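Local coordinates for protein possible glutathione S-transferase (Rhodopseudomonas palustris, PDB 3M8N) that probably catalyses the conjugation of glutathione to electrophilic compounds, at residues S15-L20 / E68-L73; R19-L24 / A161-Y166. One frame throughout, in Å; residues are numbered along the deposited sequence.

Contact 1 (S15-L20 / E68-L73); sequences SYKVRL and ESNAIL
The amide of Asn70 presents its oxygen to the end of Lys17. OD1 of Asn70 lies 3.2 Å from CE of Lys17 and takes a weak hydrogen bond of 3.3 Å from NZ. On the other branch, ND2 makes a weak hydrogen bond to Glu100, while Met97 and Gln101 pack on the same side chain. CB of Leu20 sits over one face of the Tyr16 ring, toward the rim. One face of the Arg19 guanidinium lies over Ser15 O and the CA of Tyr16.

Lys17 is kinked at chi2, chi3 and chi4. These bends bring its end across Ser69, whose OG is 3.3 Å from CE. The charge itself is met mainly by a salt bridge to Glu100, and Asn14 accepts a further hydrogen bond. The ammonium is buried but has several polar partners, which probably help to keep it charged.

Helices 13-24 and 69-77 belong to the thioredoxin-like domain of the GST fold. The segment axes run nearly parallel, 11° apart in direction and 9.1 Å apart at closest approach. Ser69 to Leu73 spell the SNAIL/TRAIL motif of GSTs. Glu68 and Ser69, the acid before the motif and its first residue, probably hold the gamma-glutamyl end of glutathione, as in many relatives. Glu68 is at the N-cap position, and its OE2 hydrogen-bonds His102 of the second subunit.

The apolar half is built on Val18. With CG1 anti to the backbone N (chi1 179°), both methyls meet CG2 of Ile72. The two side chains cross at about a right angle, and CG1 of Val18 comes within 3.5 Å of that CG2. CG2 of Val18 also touches CB of Ser69 at 3.9 Å. Leu73 reaches across to helix 13-24, placing CD2 3.5 Å from Lys17 O.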
ATOM      1  N   SER A  15       5.423   3.895  12.182  1.00 21.15           N
ATOM      2  CA  SER A  15       6.617   3.460  12.803  1.00 22.04           C
ATOM      3  C   SER A  15       6.276   2.387  13.800  1.00 22.80           C
ATOM      4  O   SER A  15       7.028   1.412  13.929  1.00 24.09           O
ATOM      5  CB  SER A  15       7.307   4.576  13.569  1.00 22.56           C
ATOM      6  OG  SER A  15       8.098   5.433  12.777  1.00 22.82           O
ATOM      7  N   TYR A  16       5.188   2.574  14.536  1.00 22.49           N
ATOM      8  CA  TYR A  16       4.795   1.583  15.496  1.00 22.33           C
ATOM      9  C   TYR A  16       4.473   0.234  14.871  1.00 22.61           C
ATOM     10  O   TYR A  16       4.765  -0.777  15.457  1.00 24.08           O
ATOM     11  CB  TYR A  16       3.619   2.067  16.314  1.00 22.70           C
ATOM     12  CG  TYR A  16       2.889   0.970  17.123  1.00 21.94           C
ATOM     13  CD1 TYR A  16       3.542   0.254  18.104  1.00 21.99           C
ATOM     14  CD2 TYR A  16       1.532   0.694  16.907  1.00 20.60           C
ATOM     15  CE1 TYR A  16       2.863  -0.750  18.848  1.00 22.11           C
ATOM     16  CE2 TYR A  16       0.862  -0.307  17.646  1.00 22.71           C
ATOM     17  CZ  TYR A  16       1.539  -1.007  18.614  1.00 22.12           C
ATOM     18  OH  TYR A  16       0.901  -1.943  19.357  1.00 23.95           O
ATOM     19  N   LYS A  17       3.862   0.193  13.689  1.00 22.87           N
ATOM     20  CA  LYS A  17       3.708  -1.074  12.935  1.00 22.58           C
ATOM     21  C   LYS A  17       5.001  -1.899  12.849  1.00 21.67           C
ATOM     22  O   LYS A  17       4.999  -3.093  13.101  1.00 21.96           O
ATOM     23  CB  LYS A  17       3.184  -0.821  11.521  1.00 22.13           C
ATOM     24  CG  LYS A  17       1.765  -0.473  11.456  1.00 23.15           C
ATOM     25  CD  LYS A  17       1.536   0.636  10.464  1.00 22.67           C
ATOM     26  CE  LYS A  17       1.595   0.132   9.162  1.00 25.28           C
ATOM     27  NZ  LYS A  17       0.620   0.973   8.417  1.00 26.97           N
ATOM     28  N   VAL A  18       6.093  -1.250  12.477  1.00 21.36           N
ATOM     29  CA  VAL A  18       7.334  -1.903  12.284  1.00 20.56           C
ATOM     30  C   VAL A  18       7.922  -2.329  13.612  1.00 21.04           C
ATOM     31  O   VAL A  18       8.420  -3.420  13.730  1.00 21.30           O
ATOM     32  CB  VAL A  18       8.312  -1.019  11.586  1.00 19.78           C
ATOM     33  CG1 VAL A  18       9.527  -1.774  11.464  1.00 20.36           C
ATOM     34  CG2 VAL A  18       7.790  -0.578  10.184  1.00 19.36           C
ATOM     35  N   ARG A  19       7.880  -1.476  14.613  1.00 20.67           N
ATOM     36  CA  ARG A  19       8.260  -1.915  15.971  1.00 20.90           C
ATOM     37  C   ARG A  19       7.467  -3.114  16.496  1.00 20.89           C
ATOM     38  O   ARG A  19       8.003  -3.948  17.153  1.00 21.78           O
ATOM     39  CB  ARG A  19       8.065  -0.795  16.932  1.00 20.37           C
ATOM     40  CG  ARG A  19       9.114   0.339  16.951  1.00 21.06           C
ATOM     41  CD  ARG A  19       8.782   1.191  18.210  1.00 25.15           C
ATOM     42  NE  ARG A  19       8.388   2.448  17.695  1.00 33.08           N
ATOM     43  CZ  ARG A  19       7.282   3.130  17.835  1.00 27.61           C
ATOM     44  NH1 ARG A  19       6.318   2.820  18.650  1.00 27.04           N
ATOM     45  NH2 ARG A  19       7.234   4.221  17.109  1.00 29.76           N
ATOM     46  N   LEU A  20       6.191  -3.191  16.205  1.00 22.00           N
ATOM     47  CA  LEU A  20       5.335  -4.259  16.654  1.00 22.19           C
ATOM     48  C   LEU A  20       5.768  -5.560  16.002  1.00 24.03           C
ATOM     49  O   LEU A  20       5.956  -6.571  16.700  1.00 24.85           O
ATOM     50  CB  LEU A  20       3.878  -3.967  16.321  1.00 21.37           C
ATOM     51  CG  LEU A  20       2.828  -4.981  16.755  1.00 19.79           C
ATOM     52  CD1 LEU A  20       3.011  -5.303  18.265  1.00 18.42           C
ATOM     53  CD2 LEU A  20       1.451  -4.491  16.455  1.00 19.91           C
ATOM     54  N   GLU A  68       8.753   2.938   3.709  1.00 21.43           N
ATOM     55  CA  GLU A  68       7.360   2.443   3.651  1.00 22.36           C
ATOM     56  C   GLU A  68       7.127   1.327   4.656  1.00 22.61           C
ATOM     57  O   GLU A  68       7.528   0.194   4.439  1.00 24.80           O
ATOM     58  CB  GLU A  68       6.875   1.990   2.251  1.00 22.28           C
ATOM     59  CG  GLU A  68       6.814   3.096   1.170  1.00 24.80           C
ATOM     60  CD  GLU A  68       5.726   4.144   1.380  1.00 29.59           C
ATOM     61  OE1 GLU A  68       4.686   3.840   2.039  1.00 30.92           O
ATOM     62  OE2 GLU A  68       5.934   5.283   0.907  1.00 29.50           O
ATOM     63  N   SER A  69       6.414   1.651   5.725  1.00 21.95           N
ATOM     64  CA  SER A  69       6.150   0.725   6.780  1.00 21.43           C
ATOM     65  C   SER A  69       5.619  -0.563   6.291  1.00 20.49           C
ATOM     66  O   SER A  69       5.978  -1.541   6.830  1.00 21.73           O
ATOM     67  CB  SER A  69       5.258   1.311   7.859  1.00 21.01           C
ATOM     68  OG  SER A  69       4.002   1.579   7.345  1.00 23.96           O
ATOM     69  N   ASN A  70       4.835  -0.603   5.235  1.00 21.10           N
ATOM     70  CA  ASN A  70       4.232  -1.875   4.820  1.00 19.71           C
ATOM     71  C   ASN A  70       5.148  -2.729   3.997  1.00 19.80           C
ATOM     72  O   ASN A  70       5.022  -3.950   4.011  1.00 18.70           O
ATOM     73  CB  ASN A  70       2.915  -1.665   4.070  1.00 21.01           C
ATOM     74  CG  ASN A  70       1.757  -1.268   4.974  1.00 21.17           C
ATOM     75  OD1 ASN A  70       1.882  -0.979   6.133  1.00 22.98           O
ATOM     76  ND2 ASN A  70       0.643  -1.251   4.411  1.00 23.00           N
ATOM     77  N   ALA A  71       6.069  -2.083   3.269  1.00 19.65           N
ATOM     78  CA  ALA A  71       7.190  -2.773   2.617  1.00 18.92           C
ATOM     79  C   ALA A  71       8.232  -3.298   3.618  1.00 17.66           C
ATOM     80  O   ALA A  71       8.782  -4.358   3.430  1.00 18.82           O
ATOM     81  CB  ALA A  71       7.882  -1.851   1.575  1.00 16.38           C
ATOM     82  N   ILE A  72       8.518  -2.528   4.641  1.00 17.71           N
ATOM     83  CA  ILE A  72       9.350  -2.954   5.749  1.00 18.00           C
ATOM     84  C   ILE A  72       8.745  -4.202   6.373  1.00 19.53           C
ATOM     85  O   ILE A  72       9.436  -5.167   6.559  1.00 21.68           O
ATOM     86  CB  ILE A  72       9.623  -1.791   6.771  1.00 17.95           C
ATOM     87  CG1 ILE A  72      10.396  -0.656   6.118  1.00 16.57           C
ATOM     88  CG2 ILE A  72      10.305  -2.271   8.040  1.00 16.72           C
ATOM     89  CD1 ILE A  72      10.293   0.794   6.834  1.00 14.29           C
ATOM     90  N   LEU A  73       7.446  -4.226   6.615  1.00 20.20           N
ATOM     91  CA  LEU A  73       6.805  -5.342   7.256  1.00 20.70           C
ATOM     92  C   LEU A  73       6.995  -6.565   6.431  1.00 20.36           C
ATOM     93  O   LEU A  73       7.362  -7.560   6.977  1.00 20.27           O
ATOM     94  CB  LEU A  73       5.285  -5.115   7.529  1.00 20.21           C
ATOM     95  CG  LEU A  73       4.829  -4.098   8.618  1.00 22.37           C
ATOM     96  CD1 LEU A  73       3.315  -4.065   8.793  1.00 20.80           C
ATOM     97  CD2 LEU A  73       5.449  -4.387   9.884  1.00 20.01           C
TER

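Contact 2 (R19-L24 / A161-Y166); sequences RLALAL and ADIALY
Ile163 meets three residues of helix 13-24 through different atoms. Its chi1 of -60°, measured to CG1, leaves CG2 anti to the backbone N, and CG2 lies 4.0 Å from CD2 of Leu20. The same methyl comes near the backbone N of Ala21. The other branch carries CD1 out to the tip. There it meets CD1 of Leu24 end to end at 3.8 Å. CD1 of Ile163 also touches CB of Ala21, more loosely, at 4.4 Å.

A chi1 of -179° swings CG of Leu20 away from the backbone N. Its CD2 then touches both Ile163 and, at 4.1 Å, CD2 of Tyr166. Leu20 and Tyr166 cross at about a right angle, but the methyl approaches the ring obliquely. OH of Tyr166 hydrogen-bonds to OE2 of Glu193, and the ring stacks with His170.

No hydrogen bond joins the segments. The side-chain contacts are apolar, and they form part of the interface between the thioredoxin-like domain and the all-helical domain. Leu24, at the end of its helix, is partly exposed, whereas the other touching residues are buried. The segment axes are 10.2 Å apart at closest approach and run at 141° to each other, nearer antiparallel than parallel. Helix 160-169 is flanked by helix 69-77 beside Ala164, by helix 87-117 beside Ala161 and Leu165, and by helix 183-193 beside Tyr166.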
ATOM      1  N   ARG A  19       7.880  -1.476  14.613  1.00 20.67           N
ATOM      2  CA  ARG A  19       8.260  -1.915  15.971  1.00 20.90           C
ATOM      3  C   ARG A  19       7.467  -3.114  16.496  1.00 20.89           C
ATOM      4  O   ARG A  19       8.003  -3.948  17.153  1.00 21.78           O
ATOM      5  CB  ARG A  19       8.065  -0.795  16.932  1.00 20.37           C
ATOM      6  CG  ARG A  19       9.114   0.339  16.951  1.00 21.06           C
ATOM      7  CD  ARG A  19       8.782   1.191  18.210  1.00 25.15           C
ATOM      8  NE  ARG A  19       8.388   2.448  17.695  1.00 33.08           N
ATOM      9  CZ  ARG A  19       7.282   3.130  17.835  1.00 27.61           C
ATOM     10  NH1 ARG A  19       6.318   2.820  18.650  1.00 27.04           N
ATOM     11  NH2 ARG A  19       7.234   4.221  17.109  1.00 29.76           N
ATOM     12  N   LEU A  20       6.191  -3.191  16.205  1.00 22.00           N
ATOM     13  CA  LEU A  20       5.335  -4.259  16.654  1.00 22.19           C
ATOM     14  C   LEU A  20       5.768  -5.560  16.002  1.00 24.03           C
ATOM     15  O   LEU A  20       5.956  -6.571  16.700  1.00 24.85           O
ATOM     16  CB  LEU A  20       3.878  -3.967  16.321  1.00 21.37           C
ATOM     17  CG  LEU A  20       2.828  -4.981  16.755  1.00 19.79           C
ATOM     18  CD1 LEU A  20       3.011  -5.303  18.265  1.00 18.42           C
ATOM     19  CD2 LEU A  20       1.451  -4.491  16.455  1.00 19.91           C
ATOM     20  N   ALA A  21       5.952  -5.535  14.673  1.00 23.82           N
ATOM     21  CA  ALA A  21       6.496  -6.679  13.936  1.00 22.14           C
ATOM     22  C   ALA A  21       7.831  -7.141  14.499  1.00 21.44           C
ATOM     23  O   ALA A  21       7.992  -8.305  14.732  1.00 21.40           O
ATOM     24  CB  ALA A  21       6.611  -6.357  12.438  1.00 22.88           C
ATOM     25  N   LEU A  22       8.757  -6.233  14.751  1.00 20.73           N
ATOM     26  CA  LEU A  22      10.021  -6.569  15.339  1.00 22.00           C
ATOM     27  C   LEU A  22       9.911  -7.209  16.747  1.00 23.73           C
ATOM     28  O   LEU A  22      10.672  -8.126  17.045  1.00 24.46           O
ATOM     29  CB  LEU A  22      10.951  -5.369  15.364  1.00 21.49           C
ATOM     30  CG  LEU A  22      11.389  -4.876  13.964  1.00 20.96           C
ATOM     31  CD1 LEU A  22      12.011  -3.536  13.940  1.00 16.62           C
ATOM     32  CD2 LEU A  22      12.320  -5.874  13.332  1.00 21.45           C
ATOM     33  N   ALA A  23       8.975  -6.737  17.583  1.00 24.36           N
ATOM     34  CA  ALA A  23       8.704  -7.337  18.886  1.00 24.67           C
ATOM     35  C   ALA A  23       8.146  -8.710  18.675  1.00 25.50           C
ATOM     36  O   ALA A  23       8.609  -9.630  19.312  1.00 27.10           O
ATOM     37  CB  ALA A  23       7.740  -6.523  19.667  1.00 23.17           C
ATOM     38  N   LEU A  24       7.188  -8.864  17.757  1.00 26.71           N
ATOM     39  CA  LEU A  24       6.545 -10.158  17.587  1.00 27.46           C
ATOM     40  C   LEU A  24       7.489 -11.214  17.043  1.00 28.72           C
ATOM     41  O   LEU A  24       7.373 -12.356  17.403  1.00 30.12           O
ATOM     42  CB  LEU A  24       5.292 -10.060  16.758  1.00 26.43           C
ATOM     43  CG  LEU A  24       4.215  -9.200  17.329  1.00 25.36           C
ATOM     44  CD1 LEU A  24       3.119  -9.136  16.331  1.00 22.88           C
ATOM     45  CD2 LEU A  24       3.725  -9.816  18.545  1.00 24.15           C
ATOM     46  N   ALA A 161      -0.466  -8.456   7.620  1.00 22.88           N
ATOM     47  CA  ALA A 161      -1.697  -7.724   7.324  1.00 23.42           C
ATOM     48  C   ALA A 161      -2.423  -7.257   8.557  1.00 24.11           C
ATOM     49  O   ALA A 161      -2.936  -6.165   8.534  1.00 23.65           O
ATOM     50  CB  ALA A 161      -2.646  -8.522   6.502  1.00 23.65           C
ATOM     51  N   ASP A 162      -2.487  -8.101   9.620  1.00 26.34           N
ATOM     52  CA  ASP A 162      -3.140  -7.769  10.911  1.00 24.65           C
ATOM     53  C   ASP A 162      -2.374  -6.677  11.609  1.00 24.49           C
ATOM     54  O   ASP A 162      -2.952  -5.722  12.094  1.00 24.27           O
ATOM     55  CB  ASP A 162      -3.199  -8.998  11.799  1.00 25.07           C
ATOM     56  CG  ASP A 162      -4.018 -10.082  11.212  1.00 23.64           C
ATOM     57  OD1 ASP A 162      -5.235  -9.966  11.149  1.00 27.73           O
ATOM     58  OD2 ASP A 162      -3.457 -11.072  10.774  1.00 28.76           O
ATOM     59  N   ILE A 163      -1.060  -6.825  11.639  1.00 25.08           N
ATOM     60  CA  ILE A 163      -0.161  -5.834  12.209  1.00 24.52           C
ATOM     61  C   ILE A 163      -0.288  -4.522  11.480  1.00 24.26           C
ATOM     62  O   ILE A 163      -0.280  -3.487  12.109  1.00 24.89           O
ATOM     63  CB  ILE A 163       1.321  -6.325  12.169  1.00 25.06           C
ATOM     64  CG1 ILE A 163       1.461  -7.620  12.963  1.00 27.07           C
ATOM     65  CG2 ILE A 163       2.302  -5.268  12.643  1.00 22.79           C
ATOM     66  CD1 ILE A 163       2.677  -8.293  12.644  1.00 28.58           C
ATOM     67  N   ALA A 164      -0.329  -4.538  10.152  1.00 23.03           N
ATOM     68  CA  ALA A 164      -0.484  -3.293   9.414  1.00 23.25           C
ATOM     69  C   ALA A 164      -1.792  -2.568   9.722  1.00 23.37           C
ATOM     70  O   ALA A 164      -1.804  -1.400  10.020  1.00 23.41           O
ATOM     71  CB  ALA A 164      -0.350  -3.545   7.938  1.00 23.28           C
ATOM     72  N   LEU A 165      -2.894  -3.299   9.705  1.00 24.39           N
ATOM     73  CA  LEU A 165      -4.208  -2.755  10.035  1.00 25.00           C
ATOM     74  C   LEU A 165      -4.309  -2.337  11.494  1.00 25.80           C
ATOM     75  O   LEU A 165      -4.919  -1.327  11.827  1.00 26.33           O
ATOM     76  CB  LEU A 165      -5.290  -3.774   9.686  1.00 25.40           C
ATOM     77  CG  LEU A 165      -5.441  -3.948   8.184  1.00 25.66           C
ATOM     78  CD1 LEU A 165      -6.182  -5.194   7.792  1.00 26.77           C
ATOM     79  CD2 LEU A 165      -6.104  -2.752   7.633  1.00 27.19           C
ATOM     80  N   TYR A 166      -3.630  -3.060  12.360  1.00 24.91           N
ATOM     81  CA  TYR A 166      -3.657  -2.700  13.730  1.00 24.43           C
ATOM     82  C   TYR A 166      -3.122  -1.317  14.031  1.00 24.52           C
ATOM     83  O   TYR A 166      -3.604  -0.689  14.928  1.00 25.97           O
ATOM     84  CB  TYR A 166      -2.981  -3.783  14.610  1.00 24.11           C
ATOM     85  CG  TYR A 166      -3.177  -3.533  16.075  1.00 22.33           C
ATOM     86  CD1 TYR A 166      -4.279  -4.043  16.765  1.00 20.19           C
ATOM     87  CD2 TYR A 166      -2.282  -2.719  16.758  1.00 22.11           C
ATOM     88  CE1 TYR A 166      -4.446  -3.759  18.163  1.00 19.46           C
ATOM     89  CE2 TYR A 166      -2.436  -2.436  18.090  1.00 21.83           C
ATOM     90  CZ  TYR A 166      -3.521  -2.951  18.782  1.00 21.79           C
ATOM     91  OH  TYR A 166      -3.582  -2.580  20.094  1.00 24.07           O
TER

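Contacts 1 and 2 both use helix 13-24, and their centres are about 7 Å apart. Contact 1 joins it to helix 69-77 within the N-terminal domain, while contact 2 joins it to helix 160-169 of the C-terminal domain. The two merge into one core. CD2 of Leu73 packs on CB of Ala21 at 3.4 Å, and CG2 of Ile163 reaches Lys17 O at 3.5 Å. Tyr16 OH lies 3.6 Å from CE2 of Tyr166. NZ of Lys17 comes to 3.8 Å from O of Ala164. The Glu68 and Ser69 end of contact 1 probably lies at the glutathione site, as in relatives.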